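PDB 4RFA: Lmo0740 protein from Listeria monocytogenes, which is probably a Crp-family transcription activator, pairing an N-terminal cyclic nucleotide-binding-like domain with a C-terminal winged-helix DNA-binding domain. Local coordinates for residues Glu55-Val60 and Pro178-Gln183; Phe136-Ala141 and Ala162-Thr167; Leu143-Lys148 and Ile154-Glu159. All blocks are in the same frame, centred on the assembly; numbering follows the deposited sequence.

Contact 1: Glu55-Val60 and Pro178-Gln183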
# COMPACT_ATOMS: atom_id res chain seq x y z
N GLU A 55 17.04 3.39 12.69
CA GLU A 55 17.41 4.77 12.43
C GLU A 55 17.79 5.00 11.00
O GLU A 55 18.24 4.08 10.32
CB GLU A 55 18.54 5.20 13.38
CG GLU A 55 19.85 4.51 13.15
CD GLU A 55 20.96 4.95 14.14
OE1 GLU A 55 20.72 5.00 15.36
OE2 GLU A 55 22.09 5.23 13.66
N GLY A 56 17.63 6.23 10.53
CA GLY A 56 17.92 6.58 9.13
C GLY A 56 16.75 6.40 8.15
O GLY A 56 15.68 5.93 8.52
N TYR A 57 17.00 6.73 6.88
CA TYR A 57 15.96 6.82 5.87
C TYR A 57 16.45 6.17 4.61
O TYR A 57 17.63 6.23 4.27
CB TYR A 57 15.58 8.29 5.60
CG TYR A 57 14.92 8.95 6.78
CD1 TYR A 57 15.65 9.58 7.78
CD2 TYR A 57 13.56 8.93 6.91
CE1 TYR A 57 15.01 10.17 8.86
CE2 TYR A 57 12.93 9.50 7.97
CZ TYR A 57 13.66 10.11 8.95
OH TYR A 57 12.97 10.68 9.99
N ALA A 58 15.57 5.50 3.92
CA ALA A 58 15.89 5.06 2.58
C ALA A 58 14.78 5.43 1.62
O ALA A 58 13.72 5.87 2.04
CB ALA A 58 16.13 3.55 2.57
N ALA A 59 15.02 5.19 0.34
CA ALA A 59 14.03 5.40 -0.72
C ALA A 59 13.85 4.17 -1.53
O ALA A 59 14.83 3.54 -1.93
CB ALA A 59 14.47 6.54 -1.64
N VAL A 60 12.59 3.85 -1.81
CA VAL A 60 12.27 2.78 -2.74
C VAL A 60 12.07 3.41 -4.16
O VAL A 60 11.21 4.27 -4.37
CB VAL A 60 10.97 2.08 -2.30
CG1 VAL A 60 10.67 0.88 -3.15
CG2 VAL A 60 11.03 1.69 -0.81
N PRO A 178 14.02 16.88 6.67
CA PRO A 178 15.43 16.48 6.65
C PRO A 178 16.22 17.00 5.46
O PRO A 178 15.71 17.19 4.36
CB PRO A 178 15.36 14.96 6.53
CG PRO A 178 14.03 14.60 7.04
CD PRO A 178 13.12 15.71 6.61
N ASN A 179 17.51 17.10 5.72
CA ASN A 179 18.48 17.64 4.82
C ASN A 179 18.57 16.90 3.51
O ASN A 179 18.82 17.50 2.47
CB ASN A 179 19.84 17.56 5.50
CG ASN A 179 20.83 18.53 4.92
OD1 ASN A 179 21.85 18.13 4.37
ND2 ASN A 179 20.53 19.81 5.04
N PHE A 180 18.38 15.58 3.55
CA PHE A 180 18.47 14.78 2.34
C PHE A 180 17.33 15.04 1.32
O PHE A 180 17.45 14.69 0.16
CB PHE A 180 18.61 13.28 2.68
CG PHE A 180 17.36 12.65 3.23
CD1 PHE A 180 16.36 12.22 2.37
CD2 PHE A 180 17.20 12.48 4.60
CE1 PHE A 180 15.21 11.62 2.86
CE2 PHE A 180 16.05 11.91 5.10
CZ PHE A 180 15.04 11.49 4.23
N ILE A 181 16.23 15.64 1.74
CA ILE A 181 15.21 16.12 0.82
C ILE A 181 15.64 17.46 0.19
O ILE A 181 15.42 18.56 0.77
CB ILE A 181 13.84 16.31 1.48
CG1 ILE A 181 13.39 15.07 2.28
CG2 ILE A 181 12.80 16.66 0.40
CD1 ILE A 181 13.07 13.86 1.48
N ASN A 182 16.31 17.34 -0.95
CA ASN A 182 16.68 18.48 -1.78
C ASN A 182 15.85 18.49 -3.02
O ASN A 182 14.92 17.66 -3.23
CB ASN A 182 18.18 18.45 -2.15
CG ASN A 182 18.61 17.14 -2.80
OD1 ASN A 182 17.81 16.39 -3.34
ND2 ASN A 182 19.89 16.89 -2.79
N GLN A 183 16.17 19.45 -3.86
CA GLN A 183 15.47 19.62 -5.12
C GLN A 183 15.39 18.39 -6.01
O GLN A 183 14.34 18.09 -6.61
CB GLN A 183 16.09 20.78 -5.90
CG GLN A 183 15.15 21.37 -6.93
CD GLN A 183 15.64 22.69 -7.44
OE1 GLN A 183 15.55 23.74 -6.76
NE2 GLN A 183 16.19 22.66 -8.62
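Y57 and F180 form a small aromatic contact near the surface, joining the N-terminal beta-roll domain to the C-terminal winged-helix domain of this Crp-like chain. Y57 leads into strand 58-62, and F180 sits in the type I turn P178-I181 that leads from strand 174-176 toward helix 183-189. The two residues are 123 positions apart in sequence, yet their CA atoms come within 9.1 Å. The far end of the F180 ring does the touching: CZ lies 3.5 Å from CB of Y57, and CE2 reaches CD1 of Y57 at 3.6 Å. The ring centroids are 5.2 Å apart with planes inclined by 39°, an oblique pairing that presses the outer corner of F180 against the base of the tyrosine ring. F180 is aimed there by a chi1 of 72°, which tucks CG between its own backbone N and carbonyl carbon. The turn behind it is closed by the bond from I181 N to P178 O, 3.1 Å. Selenomethionine M165, of the 162-167 segment, touches both rings, and M100 adds to the cover of F180. Y57 also packs on L77 and P78, while its backbone is bonded to M100. Between the two segments the contact is apolar, so its fit rests on the shape of the two rings and the dispersion between them.

Contact 2: Phe136-Ala141 and Ala162-Thr167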
# COMPACT_ATOMS: atom_id res chain seq x y z
N PHE A 136 0.26 1.09 5.00
CA PHE A 136 -0.98 1.21 4.24
C PHE A 136 -1.51 2.62 4.14
O PHE A 136 -1.84 3.09 3.05
CB PHE A 136 -2.07 0.37 4.84
CG PHE A 136 -1.88 -1.08 4.61
CD1 PHE A 136 -1.11 -1.54 3.57
CD2 PHE A 136 -2.48 -1.98 5.44
CE1 PHE A 136 -0.95 -2.90 3.36
CE2 PHE A 136 -2.33 -3.34 5.22
CZ PHE A 136 -1.56 -3.80 4.18
N ALA A 137 -1.60 3.28 5.29
CA ALA A 137 -2.10 4.66 5.29
C ALA A 137 -1.22 5.52 4.40
O ALA A 137 -1.72 6.28 3.63
CB ALA A 137 -2.14 5.22 6.71
N ARG A 138 0.11 5.34 4.45
CA ARG A 138 0.98 6.15 3.60
C ARG A 138 0.84 5.79 2.11
O ARG A 138 0.88 6.65 1.24
CB ARG A 138 2.41 6.03 4.06
CG ARG A 138 2.63 6.60 5.46
CD ARG A 138 3.92 6.09 6.03
NE ARG A 138 4.98 6.46 5.06
CZ ARG A 138 6.04 5.72 4.79
NH1 ARG A 138 6.20 4.54 5.37
NH2 ARG A 138 6.90 6.13 3.89
N HIS A 139 0.57 4.53 1.82
CA HIS A 139 0.28 4.10 0.46
C HIS A 139 -0.97 4.81 -0.09
O HIS A 139 -0.97 5.31 -1.21
CB HIS A 139 0.07 2.58 0.40
CG HIS A 139 1.31 1.76 0.55
ND1 HIS A 139 1.29 0.38 0.61
CD2 HIS A 139 2.61 2.11 0.68
CE1 HIS A 139 2.52 -0.08 0.71
NE2 HIS A 139 3.34 0.96 0.77
N TYR A 140 -2.03 4.82 0.68
CA TYR A 140 -3.24 5.53 0.29
C TYR A 140 -3.01 6.99 0.05
O TYR A 140 -3.54 7.53 -0.88
CB TYR A 140 -4.30 5.36 1.36
CG TYR A 140 -5.06 4.09 1.18
CD1 TYR A 140 -6.12 4.02 0.27
CD2 TYR A 140 -4.74 2.99 1.90
CE1 TYR A 140 -6.83 2.84 0.08
CE2 TYR A 140 -5.42 1.80 1.73
CZ TYR A 140 -6.46 1.72 0.82
OH TYR A 140 -7.14 0.55 0.68
N ALA A 141 -2.23 7.63 0.89
CA ALA A 141 -1.98 9.04 0.68
C ALA A 141 -1.32 9.24 -0.69
O ALA A 141 -1.75 10.09 -1.49
CB ALA A 141 -1.12 9.60 1.80
N ALA A 162 6.04 16.19 5.51
CA ALA A 162 5.96 16.92 6.79
C ALA A 162 5.34 16.02 7.83
O ALA A 162 5.80 15.94 8.95
CB ALA A 162 5.15 18.19 6.66
N VAL A 163 4.32 15.30 7.43
CA VAL A 163 3.74 14.34 8.33
C VAL A 163 4.76 13.22 8.64
O VAL A 163 4.89 12.82 9.79
CB VAL A 163 2.45 13.75 7.76
CG1 VAL A 163 1.96 12.58 8.64
CG2 VAL A 163 1.38 14.82 7.68
N GLU A 164 5.46 12.72 7.65
CA GLU A 164 6.29 11.56 7.87
C GLU A 164 7.55 11.82 8.63
O GLU A 164 7.96 11.03 9.42
CB GLU A 164 6.71 10.97 6.55
CG GLU A 164 5.73 10.02 5.97
CD GLU A 164 6.06 9.67 4.55
OE1 GLU A 164 7.16 9.95 4.09
OE2 GLU A 164 5.20 9.10 3.90
N MSE A 165 8.18 12.94 8.36
CA MSE A 165 9.56 13.09 8.55
C MSE A 165 9.90 14.48 8.93
O MSE A 165 11.07 14.83 8.93
CB MSE A 165 9.88 13.05 7.10
CG MSE A 165 11.15 12.34 6.77
SE MSE A 165 11.51 12.69 4.92
CE MSE A 165 11.00 10.90 4.42
N GLY A 166 8.91 15.29 9.19
CA GLY A 166 9.18 16.68 9.46
C GLY A 166 9.38 16.94 10.92
O GLY A 166 8.85 16.24 11.75
N THR A 167 10.14 17.97 11.24
CA THR A 167 10.34 18.31 12.63
C THR A 167 10.02 19.77 12.95
O THR A 167 10.62 20.68 12.42
CB THR A 167 11.75 17.95 13.09
OG1 THR A 167 12.65 18.03 11.99
CG2 THR A 167 11.76 16.54 13.57
O HOH W 1 7.23 8.33 1.66
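R138 and E164 make a salt bridge between two helices of the Crp-like fold: helix 126-143, the long dimerization helix that follows the beta-roll, and helix 150-165, the first helix of the DNA-binding domain. The main bond runs from NE of R138 to OE2 of E164, 2.9 Å long and nearly straight, with an N-H...O angle of 164°. OE2 lies close to the guanidinium plane, at its edge, but the donor meets this oxygen from well above the carboxylate plane, 65° out of it. The planes of the two flat groups are at a right angle. The bend of the arginine chain at chi3 (56°) turns NE toward E164, whose own chain is extended beyond CG, and the two side chains cross at about a right angle.

The rest of the guanidinium is held largely by the beta-roll. The main acceptors of NH2 are the carbonyl O of F75 and a water; its long, bent bond to OE2 of E164, 3.4 Å, is only a weak addition. NH1 makes a weak bond to the side chain of N80. The N-H groups of buried R138 are thus taken up by a carboxylate, a carbonyl O, an amide O and a water, and E164 probably offsets its charge. L77 packs against both R138 and E164, and Y90 of the second subunit packs on R138. The water completes the bridge and engages the second carboxylate oxygen: its O lies 3.1 Å from NH2 of R138, from which it accepts, and 2.9 Å from OE1 of E164, to which it donates.

Contact 3: Leu143-Lys148 and Ile154-Glu159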
# COMPACT_ATOMS: atom_id res chain seq x y z
N LEU A 143 -1.52 7.23 -3.31
CA LEU A 143 -2.49 6.99 -4.40
C LEU A 143 -3.28 8.27 -4.75
O LEU A 143 -3.72 8.47 -5.89
CB LEU A 143 -3.44 5.85 -4.05
CG LEU A 143 -2.83 4.43 -3.95
CD1 LEU A 143 -3.90 3.46 -3.46
CD2 LEU A 143 -2.33 3.95 -5.29
N GLY A 144 -3.45 9.16 -3.79
CA GLY A 144 -4.12 10.44 -4.07
C GLY A 144 -3.40 11.32 -5.09
O GLY A 144 -3.95 12.33 -5.57
N MSE A 145 -2.18 10.93 -5.44
CA MSE A 145 -1.38 11.71 -6.39
C MSE A 145 -1.72 11.37 -7.81
O MSE A 145 -1.33 12.12 -8.74
CB MSE A 145 0.10 11.42 -6.15
CG MSE A 145 0.68 12.39 -5.13
SE MSE A 145 2.65 12.28 -5.17
CE MSE A 145 3.03 13.61 -3.76
N ILE A 146 -2.43 10.27 -8.02
CA ILE A 146 -2.81 9.80 -9.39
C ILE A 146 -3.68 10.83 -10.06
O ILE A 146 -4.50 11.44 -9.42
CB ILE A 146 -3.50 8.43 -9.32
CG1 ILE A 146 -2.54 7.37 -8.84
CG2 ILE A 146 -4.05 8.00 -10.68
CD1 ILE A 146 -3.16 6.02 -8.56
N ALA A 147 -3.44 11.09 -11.35
CA ALA A 147 -4.22 12.10 -12.09
C ALA A 147 -4.07 13.55 -11.62
O ALA A 147 -4.98 14.34 -11.78
CB ALA A 147 -5.73 11.71 -12.10
N LYS A 148 -2.96 13.90 -10.98
CA LYS A 148 -2.76 15.27 -10.55
C LYS A 148 -1.66 15.91 -11.36
O LYS A 148 -0.76 15.23 -11.86
CB LYS A 148 -2.36 15.33 -9.08
CG LYS A 148 -3.34 14.80 -8.07
CD LYS A 148 -4.68 15.47 -8.05
CE LYS A 148 -5.41 14.93 -6.82
NZ LYS A 148 -6.68 15.66 -6.64
N ILE A 154 3.27 18.47 -5.81
CA ILE A 154 4.31 18.99 -4.93
C ILE A 154 3.74 19.41 -3.58
O ILE A 154 4.36 19.19 -2.53
CB ILE A 154 5.11 20.12 -5.61
CG1 ILE A 154 6.37 20.44 -4.80
CG2 ILE A 154 4.28 21.38 -5.82
CD1 ILE A 154 7.27 21.43 -5.49
N TYR A 155 2.55 19.99 -3.58
CA TYR A 155 1.89 20.28 -2.29
C TYR A 155 1.68 19.02 -1.50
O TYR A 155 1.92 18.99 -0.31
CB TYR A 155 0.53 20.93 -2.55
CG TYR A 155 0.57 22.46 -2.60
CD1 TYR A 155 0.70 23.19 -1.43
CD2 TYR A 155 0.45 23.16 -3.79
CE1 TYR A 155 0.71 24.58 -1.42
CE2 TYR A 155 0.43 24.56 -3.79
CZ TYR A 155 0.60 25.25 -2.60
OH TYR A 155 0.62 26.61 -2.51
N MSE A 156 1.14 17.99 -2.16
CA MSE A 156 0.79 16.75 -1.51
C MSE A 156 2.05 16.09 -1.05
O MSE A 156 2.06 15.57 0.05
CB MSE A 156 0.06 15.74 -2.42
CG MSE A 156 -1.32 16.28 -2.75
SE MSE A 156 -2.17 15.19 -4.19
CE MSE A 156 -2.40 13.65 -3.00
N ALA A 157 3.10 16.06 -1.88
CA ALA A 157 4.38 15.52 -1.43
C ALA A 157 4.90 16.23 -0.14
O ALA A 157 5.31 15.60 0.82
CB ALA A 157 5.41 15.64 -2.53
N LEU A 158 4.97 17.55 -0.18
CA LEU A 158 5.59 18.26 0.92
C LEU A 158 4.77 18.09 2.17
O LEU A 158 5.31 18.02 3.27
CB LEU A 158 5.72 19.73 0.60
CG LEU A 158 6.86 20.04 -0.35
CD1 LEU A 158 6.78 21.48 -0.84
CD2 LEU A 158 8.22 19.76 0.29
N GLU A 159 3.46 17.92 2.00
CA GLU A 159 2.63 17.60 3.14
C GLU A 159 2.84 16.18 3.68
O GLU A 159 2.80 15.99 4.91
CB GLU A 159 1.12 17.86 2.86
CG GLU A 159 0.19 17.15 3.81
CD GLU A 159 -1.29 17.27 3.44
OE1 GLU A 159 -1.78 18.39 3.19
OE2 GLU A 159 -1.97 16.21 3.43
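M145 and M156, both selenomethionines, lie side by side and point opposite ways where the connection between the dimerization helix 126-143 and helix 150-165 of the winged-helix domain folds back on the latter. M145 is extended to its tip, with chi2 and chi3 both near 180°, so its methyl is carried over to the helix: CE lies 3.9 Å from CB of M156 and 3.4 Å from CB of A157. Against the helix backbone the fit is tight, with CE of M145 only 3.3 Å from CA of A157. M156 runs the other way. Its chain bends at chi3 (70°), turning CE against the peptide of G144. K148 crosses M156 at about a right angle, bringing CG to 4.1 Å from SE at the margin of the contact.

The loop is shaped by two overlapping turns, type I from L143 to I146 and type II from M145 to K148. It also meets the second subunit: M145 packs on I146 of that chain, and I146 on its R191. On the helix side, Y189 and C190 pack on A157. At the point where M156 folds back, its CE rests 3.3 Å from the carbonyl O of G144.

How the contacts relate
The three contacts tie the beta-roll, the dimerization helix and the winged-helix domain together. Contacts 2 and 3 both use helix 150-165, their centres about 11 Å apart, and A141 O lies 3.9 Å from CE of M156. M165 brings contact 2 to contact 1, with centres about 13 Å apart: its SE lies 3.8 Å from CZ of F180, and its CG 3.6 Å from CE2 of Y57. Contacts 1 and 3 do not touch; their centres are about 18 Å apart. In sequence, 143-148/154-159 falls within the span of 136-141/162-167, which falls within that of 55-60/178-183. Contacts 2 and 3 meet the second subunit through several residues, contact 1 through V60 alone, which packs on Y140 of that chain.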